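Local coordinates for protein pilus tip adhesin Cpa (Streptococcus pyogenes, PDB 4C0Z) that forms part of the streptococcal pilus tip and can bind covalently, through reactive thioester bonds, to targets on the host cell surface, thereby mediating adhesion, at residues K36-L41 / P123-L128; S68-W73 / S198-F203; N101-L106 / A189-S194; D113-M118 / E181-Q186. One frame throughout, in Å; residues are numbered along the deposited sequence.

Contact 1 of 4, residues K36-L41 / P123-L128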
loop_
_atom_site.group_PDB
_atom_site.type_symbol
_atom_site.label_atom_id
_atom_site.label_comp_id
_atom_site.label_asym_id
_atom_site.label_seq_id
_atom_site.Cartn_x
_atom_site.Cartn_y
_atom_site.Cartn_z
ATOM N N LYS I 36 -16.062 2.089 -4.198
ATOM C CA LYS I 36 -15.571 0.729 -4.431
ATOM C C LYS I 36 -14.069 0.728 -4.627
ATOM O O LYS I 36 -13.536 1.571 -5.353
ATOM C CB LYS I 36 -16.293 0.080 -5.619
ATOM C CG LYS I 36 -17.704 -0.369 -5.279
ATOM C CD LYS I 36 -18.360 -1.100 -6.435
ATOM C CE LYS I 36 -19.755 -1.546 -6.079
ATOM N NZ LYS I 36 -20.394 -2.293 -7.194
ATOM N N THR I 37 -13.388 -0.216 -3.977
ATOM C CA THR I 37 -11.925 -0.359 -4.021
ATOM C C THR I 37 -11.410 -1.049 -5.311
ATOM O O THR I 37 -10.347 -1.677 -5.285
ATOM C CB THR I 37 -11.428 -1.099 -2.758
ATOM O OG1 THR I 37 -12.173 -2.319 -2.607
ATOM C CG2 THR I 37 -11.506 -0.240 -1.509
ATOM N N TYR I 38 -12.128 -0.905 -6.432
ATOM C CA TYR I 38 -11.668 -1.494 -7.680
ATOM C C TYR I 38 -10.637 -0.562 -8.340
ATOM O O TYR I 38 -10.586 0.631 -8.040
ATOM C CB TYR I 38 -12.843 -1.704 -8.651
ATOM C CG TYR I 38 -13.764 -2.864 -8.347
ATOM C CD1 TYR I 38 -13.259 -4.146 -8.137
ATOM C CD2 TYR I 38 -15.150 -2.712 -8.409
ATOM C CE1 TYR I 38 -14.109 -5.234 -7.926
ATOM C CE2 TYR I 38 -16.009 -3.791 -8.197
ATOM C CZ TYR I 38 -15.486 -5.053 -7.961
ATOM O OH TYR I 38 -16.347 -6.116 -7.736
ATOM N N HIS I 39 -9.817 -1.131 -9.236
ATOM C CA HIS I 39 -8.844 -0.413 -10.053
ATOM C C HIS I 39 -8.820 -1.054 -11.399
ATOM O O HIS I 39 -9.105 -2.250 -11.524
ATOM C CB HIS I 39 -7.419 -0.436 -9.432
ATOM C CG HIS I 39 -7.376 0.183 -8.077
ATOM N ND1 HIS I 39 -7.322 1.554 -7.916
ATOM C CD2 HIS I 39 -7.488 -0.400 -6.860
ATOM C CE1 HIS I 39 -7.395 1.765 -6.615
ATOM N NE2 HIS I 39 -7.472 0.616 -5.938
ATOM N N ASN I 40 -8.467 -0.261 -12.414
ATOM C CA ASN I 40 -8.284 -0.744 -13.763
ATOM C C ASN I 40 -7.208 0.131 -14.369
ATOM O O ASN I 40 -7.486 1.086 -15.083
ATOM C CB ASN I 40 -9.587 -0.772 -14.581
ATOM C CG ASN I 40 -9.462 -1.583 -15.848
ATOM O OD1 ASN I 40 -8.358 -1.866 -16.351
ATOM N ND2 ASN I 40 -10.600 -1.973 -16.405
ATOM N N LEU I 41 -5.973 -0.177 -14.016
ATOM C CA LEU I 41 -4.803 0.579 -14.430
ATOM C C LEU I 41 -4.442 0.344 -15.858
ATOM O O LEU I 41 -4.501 -0.788 -16.359
ATOM C CB LEU I 41 -3.605 0.339 -13.495
ATOM C CG LEU I 41 -3.886 0.412 -11.988
ATOM C CD1 LEU I 41 -2.698 -0.054 -11.179
ATOM C CD2 LEU I 41 -4.342 1.791 -11.566
ATOM N N PRO I 123 -14.937 -9.026 -14.751
ATOM C CA PRO I 123 -13.677 -8.317 -15.091
ATOM C C PRO I 123 -12.932 -7.592 -13.961
ATOM O O PRO I 123 -11.733 -7.831 -13.786
ATOM C CB PRO I 123 -14.107 -7.345 -16.180
ATOM C CG PRO I 123 -15.246 -7.999 -16.832
ATOM C CD PRO I 123 -15.956 -8.818 -15.799
ATOM N N LEU I 124 -13.624 -6.734 -13.180
ATOM C CA LEU I 124 -13.001 -5.971 -12.091
ATOM C C LEU I 124 -12.514 -6.864 -10.962
ATOM O O LEU I 124 -11.468 -6.585 -10.378
ATOM C CB LEU I 124 -13.914 -4.847 -11.588
ATOM C CG LEU I 124 -14.188 -3.718 -12.588
ATOM C CD1 LEU I 124 -15.405 -2.902 -12.166
ATOM C CD2 LEU I 124 -12.944 -2.833 -12.800
ATOM N N ASN I 125 -13.227 -7.977 -10.706
ATOM C CA ASN I 125 -12.830 -8.977 -9.710
ATOM C C ASN I 125 -11.602 -9.754 -10.205
ATOM O O ASN I 125 -10.747 -10.115 -9.402
ATOM C CB ASN I 125 -13.992 -9.936 -9.416
ATOM C CG ASN I 125 -15.117 -9.345 -8.610
ATOM O OD1 ASN I 125 -14.936 -8.403 -7.846
ATOM N ND2 ASN I 125 -16.305 -9.921 -8.722
ATOM N N ALA I 126 -11.518 -9.990 -11.526
ATOM C CA ALA I 126 -10.405 -10.707 -12.158
ATOM C C ALA I 126 -9.132 -9.857 -12.104
ATOM O O ALA I 126 -8.064 -10.384 -11.785
ATOM C CB ALA I 126 -10.758 -11.103 -13.591
ATOM N N ILE I 127 -9.265 -8.528 -12.344
ATOM C CA ILE I 127 -8.155 -7.566 -12.235
ATOM C C ILE I 127 -7.655 -7.560 -10.771
ATOM O O ILE I 127 -6.453 -7.620 -10.527
ATOM C CB ILE I 127 -8.572 -6.139 -12.691
ATOM C CG1 ILE I 127 -8.772 -6.088 -14.198
ATOM C CG2 ILE I 127 -7.526 -5.101 -12.260
ATOM C CD1 ILE I 127 -9.672 -4.950 -14.705
ATOM N N LEU I 128 -8.587 -7.517 -9.815
ATOM C CA LEU I 128 -8.286 -7.528 -8.385
ATOM C C LEU I 128 -7.481 -8.793 -7.977
ATOM O O LEU I 128 -6.512 -8.673 -7.247
ATOM C CB LEU I 128 -9.594 -7.404 -7.586
ATOM C CG LEU I 128 -9.451 -7.030 -6.139
ATOM C CD1 LEU I 128 -10.492 -6.017 -5.747
ATOM C CD2 LEU I 128 -9.586 -8.248 -5.262
HETATM O O HOH W 1 -10.082 -4.323 -9.787
#
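Tyr-38 and Leu-124 make the main apolar contact between the loop 36-41 and the first turns of helix 123-138. The phenol ring lies against the helix with Leu-124 CB over the middle of one face, 3.6 Å from the Tyr-38 ring centroid and 12° off the normal, a CH-pi contact. Leu-124 CD1 continues over the CD2 side of that ring, and Leu-128 CD1 adds a looser contact, 4.1 Å from Tyr-38 CD1. Further along the loop, Ile-127 CD1 packs on the amide of Asn-40, 3.6 Å from its ND2; chi1 of -166° sets Asn-40 CG anti to the backbone N, and the two side chains cross at about a right angle. Gln-52 and Tyr-29 bond the OD1 and ND2 of that amide. Ile-127 CG2 meets the carbonyl His-39 O.

The direct polar link is at the ring edge, where Tyr-38 OH donates to Asn-125 OD1 over 2.7 Å. The hydroxyl approaches from above the carbonyl plane, while Gln-163 takes the other end of the amide. A water accepts from His-39 N at 3.3 Å and donates to Leu-124 O at 2.7 Å.

His-39 stacks on Phe-62, a residue of the spermidine pocket, and bonds Asp-23. Within this N-terminal thioester domain the arrangement thus joins helix 123-138 to the loop leading into barrel strand 41-44, close to the bound spermidine.

Contact 2 of 4, residues S68-W73 / S198-F203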
loop_
_atom_site.group_PDB
_atom_site.type_symbol
_atom_site.label_atom_id
_atom_site.label_comp_id
_atom_site.label_asym_id
_atom_site.label_seq_id
_atom_site.Cartn_x
_atom_site.Cartn_y
_atom_site.Cartn_z
ATOM N N SER I 68 -8.817 13.040 -13.413
ATOM C CA SER I 68 -8.117 13.943 -12.489
ATOM C C SER I 68 -7.366 14.980 -13.322
ATOM O O SER I 68 -6.993 14.695 -14.452
ATOM C CB SER I 68 -7.136 13.159 -11.609
ATOM O OG SER I 68 -6.313 14.001 -10.818
ATOM N N VAL I 69 -7.148 16.182 -12.769
ATOM C CA VAL I 69 -6.353 17.240 -13.410
ATOM C C VAL I 69 -4.851 16.839 -13.335
ATOM O O VAL I 69 -4.056 17.350 -14.095
ATOM C CB VAL I 69 -6.601 18.643 -12.791
ATOM C CG1 VAL I 69 -8.018 19.135 -13.077
ATOM C CG2 VAL I 69 -6.322 18.655 -11.274
ATOM N N ARG I 70 -4.499 15.920 -12.419
ATOM C CA ARG I 70 -3.142 15.387 -12.239
ATOM C C ARG I 70 -2.930 14.189 -13.135
ATOM O O ARG I 70 -3.797 13.330 -13.254
ATOM C CB ARG I 70 -2.882 14.982 -10.777
ATOM C CG ARG I 70 -3.063 16.128 -9.753
ATOM C CD ARG I 70 -2.638 15.707 -8.352
ATOM N NE ARG I 70 -1.171 15.645 -8.230
ATOM C CZ ARG I 70 -0.507 14.955 -7.303
ATOM N NH1 ARG I 70 -1.166 14.251 -6.387
ATOM N NH2 ARG I 70 0.820 14.962 -7.287
ATOM N N SER I 71 -1.762 14.124 -13.743
ATOM C CA SER I 71 -1.332 13.044 -14.627
ATOM C C SER I 71 0.024 12.522 -14.186
ATOM O O SER I 71 0.896 13.307 -13.771
ATOM C CB SER I 71 -1.242 13.536 -16.065
ATOM O OG SER I 71 -2.526 13.832 -16.589
ATOM N N GLN I 72 0.203 11.185 -14.250
ATOM C CA GLN I 72 1.493 10.587 -13.918
ATOM C C GLN I 72 2.151 10.079 -15.160
ATOM O O GLN I 72 1.496 9.458 -16.016
ATOM C CB GLN I 72 1.416 9.514 -12.838
ATOM C CG GLN I 72 1.246 10.092 -11.450
ATOM C CD GLN I 72 -0.204 10.396 -11.203
ATOM O OE1 GLN I 72 -1.092 9.571 -11.486
ATOM N NE2 GLN I 72 -0.490 11.625 -10.800
ATOM N N TRP I 73 3.457 10.381 -15.278
ATOM C CA TRP I 73 4.266 10.041 -16.454
ATOM C C TRP I 73 5.237 8.948 -16.174
ATOM O O TRP I 73 5.795 8.875 -15.077
ATOM C CB TRP I 73 4.928 11.280 -17.041
ATOM C CG TRP I 73 3.948 12.399 -17.250
ATOM C CD1 TRP I 73 3.774 13.493 -16.449
ATOM C CD2 TRP I 73 2.885 12.436 -18.213
ATOM N NE1 TRP I 73 2.725 14.251 -16.905
ATOM C CE2 TRP I 73 2.155 13.622 -17.987
ATOM C CE3 TRP I 73 2.483 11.583 -19.262
ATOM C CZ2 TRP I 73 1.074 14.001 -18.796
ATOM C CZ3 TRP I 73 1.412 11.962 -20.056
ATOM C CH2 TRP I 73 0.711 13.148 -19.810
ATOM N N SER I 198 7.804 5.304 -12.811
ATOM C CA SER I 198 7.162 6.587 -12.513
ATOM C C SER I 198 8.191 7.695 -12.419
ATOM O O SER I 198 9.184 7.514 -11.724
ATOM C CB SER I 198 6.428 6.506 -11.168
ATOM O OG SER I 198 5.728 7.712 -10.929
ATOM N N SER I 199 7.922 8.839 -13.071
ATOM C CA SER I 199 8.757 10.045 -13.038
ATOM C C SER I 199 8.785 10.603 -11.619
ATOM O O SER I 199 9.845 10.938 -11.095
ATOM C CB SER I 199 8.198 11.094 -13.996
ATOM O OG SER I 199 8.951 12.292 -13.931
ATOM N N ASP I 200 7.600 10.663 -11.005
ATOM C CA ASP I 200 7.350 11.144 -9.668
ATOM C C ASP I 200 7.556 9.937 -8.730
ATOM O O ASP I 200 6.771 8.987 -8.768
ATOM C CB ASP I 200 5.901 11.661 -9.603
ATOM C CG ASP I 200 5.507 12.352 -8.297
ATOM O OD1 ASP I 200 6.150 12.088 -7.267
ATOM O OD2 ASP I 200 4.572 13.184 -8.323
ATOM N N LYS I 201 8.596 10.000 -7.871
ATOM C CA LYS I 201 8.962 8.910 -6.953
ATOM C C LYS I 201 7.931 8.675 -5.812
ATOM O O LYS I 201 8.022 7.712 -5.085
ATOM C CB LYS I 201 10.381 9.109 -6.400
ATOM C CG LYS I 201 11.486 8.962 -7.445
ATOM C CD LYS I 201 11.725 7.497 -7.805
ATOM C CE LYS I 201 12.828 7.291 -8.822
ATOM N NZ LYS I 201 12.823 5.902 -9.359
ATOM N N THR I 202 6.927 9.512 -5.727
ATOM C CA THR I 202 5.835 9.433 -4.744
ATOM C C THR I 202 4.719 8.466 -5.259
ATOM O O THR I 202 3.869 8.006 -4.483
ATOM C CB THR I 202 5.429 10.908 -4.523
ATOM O OG1 THR I 202 5.861 11.342 -3.236
ATOM C CG2 THR I 202 4.034 11.206 -4.807
ATOM N N PHE I 203 4.734 8.174 -6.566
ATOM C CA PHE I 203 3.750 7.297 -7.201
ATOM C C PHE I 203 4.300 5.916 -7.508
ATOM O O PHE I 203 5.503 5.739 -7.724
ATOM C CB PHE I 203 3.143 7.955 -8.468
ATOM C CG PHE I 203 2.151 9.043 -8.162
ATOM C CD1 PHE I 203 2.574 10.346 -7.958
ATOM C CD2 PHE I 203 0.785 8.760 -8.065
ATOM C CE1 PHE I 203 1.650 11.356 -7.629
ATOM C CE2 PHE I 203 -0.140 9.771 -7.752
ATOM C CZ PHE I 203 0.298 11.058 -7.520
HETATM O O HOH W 2 4.663 9.741 -12.582
#
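Gln-72 lies flat on the ring of Phe-203, its amide plane only 8° from the ring plane. The bend at chi2 (83°) brings the chain over the aromatic face: Gln-72 CG sits above the centre, 3.6 Å from the Phe-203 centroid, and the amide spreads toward the far rim, where Gln-72 NE2 is 3.4 Å from Phe-203 CZ. Its OE1 accepts from the backbone of Ser-64, which should help to keep the amide in this stacked attitude.

Arg-70 comes to the same ring differently. Its guanidinium reaches the edge, with NH1 3.7 Å from Phe-203 CZ, and is turned 65° from the ring plane, so the two groups do not stack. Asp-200 stands close by: its OD2 is 4.3 Å from Arg-70 NH2, a pairing of opposite charges too long for a salt bridge.

The backbones meet at Trp-73, whose O accepts from Ser-199 N at 2.9 Å. A water donates to both Trp-73 O and Ser-198 OG. After Ser-199 the chain reverses in a type I turn from Asp-200 to Phe-203, where Asp-200 OD1 accepts from Thr-202 N as an Asx turn.

Phe-203, which His-61 also meets, directly precedes Gln-204, the thioester partner of Cys-55. The contact lies at one end of the barrel, joining the start of strand 72-78 to the connection between its neighbour 191-198 and strand 205-211.

Contact 3 of 4, residues N101-L106 / A189-S194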
loop_
_atom_site.group_PDB
_atom_site.type_symbol
_atom_site.label_atom_id
_atom_site.label_comp_id
_atom_site.label_asym_id
_atom_site.label_seq_id
_atom_site.Cartn_x
_atom_site.Cartn_y
_atom_site.Cartn_z
ATOM N N ASN I 101 7.781 -15.459 -12.956
ATOM C CA ASN I 101 6.585 -15.590 -12.133
ATOM C C ASN I 101 5.559 -14.522 -12.467
ATOM O O ASN I 101 4.378 -14.837 -12.620
ATOM C CB ASN I 101 6.936 -15.589 -10.648
ATOM C CG ASN I 101 7.524 -16.900 -10.202
ATOM O OD1 ASN I 101 7.158 -17.980 -10.682
ATOM N ND2 ASN I 101 8.463 -16.837 -9.286
ATOM N N ILE I 102 6.021 -13.273 -12.633
ATOM C CA ILE I 102 5.180 -12.136 -12.975
ATOM C C ILE I 102 4.571 -12.350 -14.364
ATOM O O ILE I 102 3.349 -12.227 -14.513
ATOM C CB ILE I 102 5.936 -10.787 -12.784
ATOM C CG1 ILE I 102 6.071 -10.465 -11.269
ATOM C CG2 ILE I 102 5.234 -9.632 -13.522
ATOM C CD1 ILE I 102 7.217 -9.601 -10.895
ATOM N N LEU I 103 5.407 -12.736 -15.345
ATOM C CA LEU I 103 4.980 -13.039 -16.720
ATOM C C LEU I 103 3.912 -14.126 -16.747
ATOM O O LEU I 103 2.922 -13.982 -17.475
ATOM C CB LEU I 103 6.159 -13.451 -17.599
ATOM C CG LEU I 103 6.658 -12.440 -18.645
ATOM C CD1 LEU I 103 7.644 -13.091 -19.579
ATOM C CD2 LEU I 103 5.522 -11.844 -19.463
ATOM N N ARG I 104 4.101 -15.204 -15.939
ATOM C CA ARG I 104 3.130 -16.301 -15.828
ATOM C C ARG I 104 1.776 -15.813 -15.304
ATOM O O ARG I 104 0.739 -16.255 -15.801
ATOM C CB ARG I 104 3.653 -17.443 -14.951
ATOM C CG ARG I 104 4.334 -18.526 -15.743
ATOM C CD ARG I 104 4.648 -19.760 -14.915
ATOM N NE ARG I 104 5.679 -19.503 -13.908
ATOM C CZ ARG I 104 6.988 -19.620 -14.119
ATOM N NH1 ARG I 104 7.447 -19.977 -15.311
ATOM N NH2 ARG I 104 7.846 -19.371 -13.141
ATOM N N ILE I 105 1.790 -14.883 -14.325
ATOM C CA ILE I 105 0.582 -14.304 -13.741
ATOM C C ILE I 105 -0.150 -13.482 -14.789
ATOM O O ILE I 105 -1.362 -13.623 -14.913
ATOM C CB ILE I 105 0.872 -13.482 -12.454
ATOM C CG1 ILE I 105 1.288 -14.411 -11.298
ATOM C CG2 ILE I 105 -0.337 -12.610 -12.048
ATOM C CD1 ILE I 105 1.952 -13.680 -10.158
ATOM N N LEU I 106 0.575 -12.633 -15.533
ATOM C CA LEU I 106 -0.029 -11.787 -16.550
ATOM C C LEU I 106 -0.620 -12.608 -17.694
ATOM O O LEU I 106 -1.725 -12.311 -18.137
ATOM C CB LEU I 106 0.965 -10.715 -17.040
ATOM C CG LEU I 106 1.433 -9.691 -15.990
ATOM C CD1 LEU I 106 2.370 -8.664 -16.586
ATOM C CD2 LEU I 106 0.265 -8.966 -15.358
ATOM N N ALA I 189 8.027 -17.346 -25.903
ATOM C CA ALA I 189 9.121 -16.366 -25.978
ATOM C C ALA I 189 8.670 -14.959 -26.447
ATOM O O ALA I 189 9.274 -13.964 -26.043
ATOM C CB ALA I 189 10.227 -16.893 -26.886
ATOM N N ASN I 190 7.608 -14.888 -27.285
ATOM C CA ASN I 190 7.079 -13.634 -27.845
ATOM C C ASN I 190 6.178 -12.830 -26.883
ATOM O O ASN I 190 5.925 -11.655 -27.151
ATOM C CB ASN I 190 6.377 -13.875 -29.196
ATOM C CG ASN I 190 5.244 -14.869 -29.155
ATOM O OD1 ASN I 190 5.434 -16.058 -28.885
ATOM N ND2 ASN I 190 4.047 -14.416 -29.485
ATOM N N TYR I 191 5.726 -13.436 -25.762
ATOM C CA TYR I 191 4.922 -12.766 -24.728
ATOM C C TYR I 191 5.919 -12.164 -23.712
ATOM O O TYR I 191 6.530 -12.909 -22.944
ATOM C CB TYR I 191 3.948 -13.772 -24.082
ATOM C CG TYR I 191 2.926 -13.149 -23.157
ATOM C CD1 TYR I 191 1.727 -12.640 -23.650
ATOM C CD2 TYR I 191 3.130 -13.120 -21.783
ATOM C CE1 TYR I 191 0.771 -12.090 -22.801
ATOM C CE2 TYR I 191 2.185 -12.565 -20.922
ATOM C CZ TYR I 191 1.009 -12.046 -21.436
ATOM O OH TYR I 191 0.071 -11.506 -20.594
ATOM N N GLN I 192 6.135 -10.829 -23.765
ATOM C CA GLN I 192 7.176 -10.148 -22.982
ATOM C C GLN I 192 6.710 -9.068 -21.990
ATOM O O GLN I 192 5.730 -8.352 -22.213
ATOM C CB GLN I 192 8.229 -9.561 -23.927
ATOM C CG GLN I 192 9.029 -10.639 -24.661
ATOM C CD GLN I 192 9.816 -10.153 -25.855
ATOM O OE1 GLN I 192 10.030 -8.955 -26.064
ATOM N NE2 GLN I 192 10.287 -11.090 -26.662
ATOM N N LEU I 193 7.469 -8.959 -20.891
ATOM C CA LEU I 193 7.220 -8.071 -19.769
ATOM C C LEU I 193 7.895 -6.710 -19.898
ATOM O O LEU I 193 9.067 -6.626 -20.278
ATOM C CB LEU I 193 7.675 -8.773 -18.473
ATOM C CG LEU I 193 7.436 -8.074 -17.133
ATOM C CD1 LEU I 193 5.949 -7.883 -16.869
ATOM C CD2 LEU I 193 8.063 -8.871 -16.018
ATOM N N SER I 194 7.153 -5.652 -19.543
ATOM C CA SER I 194 7.619 -4.267 -19.511
ATOM C C SER I 194 7.378 -3.664 -18.133
ATOM O O SER I 194 6.330 -3.900 -17.529
ATOM C CB SER I 194 6.909 -3.417 -20.557
ATOM O OG SER I 194 7.336 -3.764 -21.864
#
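Leu-103 projects from helix 98-108 across strand 191-198 and carries most of the apolar packing. It lies alongside both Tyr-191 and Leu-193, each pointing the opposite way to it: Leu-103 CD2 lies 3.6 Å from Tyr-191 CD2, while Leu-103 CG is 3.8 Å from Leu-193 CB. The other methyl, Leu-103 CD1, rests against the backbone at Tyr-191 O. A second group of contacts gathers round the end of Leu-193. With CG anti to the backbone N (chi1 -176°), this side chain reaches the helix and places CD1 between two of its residues, 3.7 Å from Leu-106 CD1 and 3.8 Å from Ile-102 CG2; both neighbours cross it at about a right angle.

The phenol of Tyr-191 extends to the helix backbone, where OH comes within 3.1 Å of Leu-106 O and 3.7 Å of Leu-106 CB. Its ring also meets Tyr-107 and Tyr-211 edge to face.

In backbone terms the helix segment runs across the strand segment at 115°, their axes 8.7 Å apart at closest approach. Phe-84 of helix 81-87 touches both Ile-102 and Leu-193, and Leu-106 continues onto Leu-207 and Ala-209 of strand 205-211.

The join between helix and barrel wall is therefore chiefly one of branched aliphatic groups and an aromatic ring, so the burial of apolar surface should account for much of its hold.

Contact 4 of 4, residues D113-M118 / E181-Q186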
loop_
_atom_site.group_PDB
_atom_site.type_symbol
_atom_site.label_atom_id
_atom_site.label_comp_id
_atom_site.label_asym_id
_atom_site.label_seq_id
_atom_site.Cartn_x
_atom_site.Cartn_y
_atom_site.Cartn_z
ATOM N N ASP I 113 -5.862 -14.678 -19.681
ATOM C CA ASP I 113 -6.506 -15.900 -19.170
ATOM C C ASP I 113 -6.341 -17.142 -20.101
ATOM O O ASP I 113 -7.321 -17.836 -20.373
ATOM C CB ASP I 113 -8.001 -15.580 -18.926
ATOM C CG ASP I 113 -8.786 -16.633 -18.169
ATOM O OD1 ASP I 113 -8.187 -17.313 -17.301
ATOM O OD2 ASP I 113 -10.003 -16.757 -18.423
ATOM N N ARG I 114 -5.124 -17.390 -20.633
ATOM C CA ARG I 114 -4.879 -18.469 -21.602
ATOM C C ARG I 114 -5.270 -19.876 -21.086
ATOM O O ARG I 114 -5.703 -20.687 -21.896
ATOM C CB ARG I 114 -3.422 -18.426 -22.132
ATOM C CG ARG I 114 -3.080 -19.372 -23.311
ATOM C CD ARG I 114 -3.217 -18.791 -24.721
ATOM N NE ARG I 114 -1.970 -18.829 -25.506
ATOM C CZ ARG I 114 -1.864 -19.203 -26.779
ATOM N NH1 ARG I 114 -2.925 -19.637 -27.442
ATOM N NH2 ARG I 114 -0.686 -19.178 -27.389
ATOM N N ASN I 115 -5.185 -20.151 -19.772
ATOM C CA ASN I 115 -5.537 -21.480 -19.258
ATOM C C ASN I 115 -6.877 -21.527 -18.490
ATOM O O ASN I 115 -7.180 -22.525 -17.822
ATOM C CB ASN I 115 -4.397 -22.080 -18.438
ATOM C CG ASN I 115 -3.195 -22.443 -19.272
ATOM O OD1 ASN I 115 -3.226 -23.362 -20.100
ATOM N ND2 ASN I 115 -2.105 -21.732 -19.063
ATOM N N GLY I 116 -7.678 -20.474 -18.648
ATOM C CA GLY I 116 -9.008 -20.352 -18.059
ATOM C C GLY I 116 -9.085 -20.289 -16.548
ATOM O O GLY I 116 -10.139 -20.593 -15.986
ATOM N N ILE I 117 -7.991 -19.876 -15.871
ATOM C CA ILE I 117 -7.952 -19.740 -14.405
ATOM C C ILE I 117 -8.988 -18.694 -13.924
ATOM O O ILE I 117 -9.614 -18.890 -12.877
ATOM C CB ILE I 117 -6.503 -19.442 -13.898
ATOM C CG1 ILE I 117 -5.589 -20.682 -14.072
ATOM C CG2 ILE I 117 -6.477 -18.909 -12.447
ATOM C CD1 ILE I 117 -4.113 -20.433 -13.766
ATOM N N MET I 118 -9.197 -17.631 -14.725
ATOM C CA MET I 118 -10.106 -16.517 -14.441
ATOM C C MET I 118 -11.559 -16.746 -14.893
ATOM O O MET I 118 -12.384 -15.847 -14.723
ATOM C CB MET I 118 -9.565 -15.196 -15.045
ATOM C CG MET I 118 -8.068 -14.951 -14.821
ATOM S SD MET I 118 -7.452 -15.139 -13.116
ATOM C CE MET I 118 -8.300 -13.805 -12.310
ATOM N N GLU I 181 2.799 -24.126 -14.008
ATOM C CA GLU I 181 3.695 -24.882 -14.889
ATOM C C GLU I 181 3.106 -26.221 -15.374
ATOM O O GLU I 181 3.553 -26.735 -16.400
ATOM C CB GLU I 181 5.073 -25.077 -14.239
ATOM C CG GLU I 181 5.917 -23.805 -14.203
ATOM C CD GLU I 181 6.947 -23.709 -13.093
ATOM O OE1 GLU I 181 7.046 -24.652 -12.273
ATOM O OE2 GLU I 181 7.656 -22.679 -13.040
ATOM N N SER I 182 2.090 -26.763 -14.664
ATOM C CA SER I 182 1.419 -28.024 -15.021
ATOM C C SER I 182 0.299 -27.828 -16.063
ATOM O O SER I 182 -0.217 -28.813 -16.596
ATOM C CB SER I 182 0.868 -28.716 -13.774
ATOM O OG SER I 182 -0.239 -28.022 -13.217
ATOM N N LEU I 183 -0.063 -26.564 -16.349
ATOM C CA LEU I 183 -1.120 -26.177 -17.290
ATOM C C LEU I 183 -0.743 -26.402 -18.756
ATOM O O LEU I 183 0.447 -26.359 -19.071
ATOM C CB LEU I 183 -1.548 -24.719 -17.051
ATOM C CG LEU I 183 -2.223 -24.427 -15.720
ATOM C CD1 LEU I 183 -2.254 -22.946 -15.460
ATOM C CD2 LEU I 183 -3.632 -25.003 -15.660
ATOM N N PRO I 184 -1.725 -26.650 -19.666
ATOM C CA PRO I 184 -1.376 -26.938 -21.074
ATOM C C PRO I 184 -0.645 -25.837 -21.836
ATOM O O PRO I 184 0.244 -26.151 -22.629
ATOM C CB PRO I 184 -2.727 -27.256 -21.724
ATOM C CG PRO I 184 -3.630 -27.594 -20.599
ATOM C CD PRO I 184 -3.183 -26.756 -19.454
ATOM N N ASN I 185 -1.009 -24.568 -21.608
ATOM C CA ASN I 185 -0.384 -23.450 -22.306
ATOM C C ASN I 185 0.650 -22.729 -21.437
ATOM O O ASN I 185 0.295 -22.119 -20.426
ATOM C CB ASN I 185 -1.444 -22.478 -22.829
ATOM C CG ASN I 185 -2.485 -23.114 -23.715
ATOM O OD1 ASN I 185 -2.174 -23.700 -24.748
ATOM N ND2 ASN I 185 -3.747 -23.001 -23.330
ATOM N N GLN I 186 1.934 -22.814 -21.829
ATOM C CA GLN I 186 3.047 -22.165 -21.124
ATOM C C GLN I 186 3.405 -20.837 -21.816
ATOM O O GLN I 186 3.131 -20.689 -23.005
ATOM C CB GLN I 186 4.274 -23.101 -21.054
ATOM C CG GLN I 186 4.058 -24.396 -20.251
ATOM C CD GLN I 186 3.912 -24.185 -18.756
ATOM O OE1 GLN I 186 4.850 -23.787 -18.056
ATOM N NE2 GLN I 186 2.733 -24.481 -18.227
#
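Leu-183 is the first residue of 181-186 to meet the opposite loop. Its CB lies 3.6 Å from Asn-115 CG, and its CD1 methyl touches Ile-117 CD1 at 3.6 Å, an apolar contact that Arg-173 of helix 161-174 borders. Pro-184 follows with a lighter touch, its CD 3.5 Å from Asn-115 OD1.

At Asn-185 the contact becomes polar. Asn-185 N donates to Asn-115 OD1 over 2.9 Å, in the carbonyl plane and on a lone pair, and Asn-115 ND2 returns a bond to Asn-185 O at 2.8 Å, nearly straight at 174°. One side-chain amide thus reads both the N-H and the C=O of a single residue, closing a ring of two hydrogen bonds between surface loops; Asn-115 itself sits in a type I turn from Asp-113 to Gly-116. The same Asn-115 ND2 also bonds Asn-108 OD1 of helix 98-108, which should restrict rotation of the amide. The Asn-185 side chain adds two weak bonds from ND2, to Asn-115 OD1 and to Arg-114 O, and its CB packs 3.5 Å from Arg-114 CG.

How the contacts relate
From the N terminus, contact 1 comes first, tying the loop before strand 41-44 to the start of helix 123-138. Contact 2 opens within that span, at the start of strand 72-78, and closes last, at the end of strand 191-198 and the loop after it, so the two cross. Contacts 3 and 4 fall wholly within the span of contact 2, and 4 within that of 3: helix 98-108 pairs with strand 191-198, while the loops following helices 98-108 and 177-181 meet at the surface. Both cross contact 1. Met-118 of contact 4 packs on Ala-126 of contact 1, and Glu-181 makes a long, weak ion pair with Arg-104 of contact 3. Contacts 2 and 3 share the barrel; contacts 1 and 2 also touch the assembly's second copy.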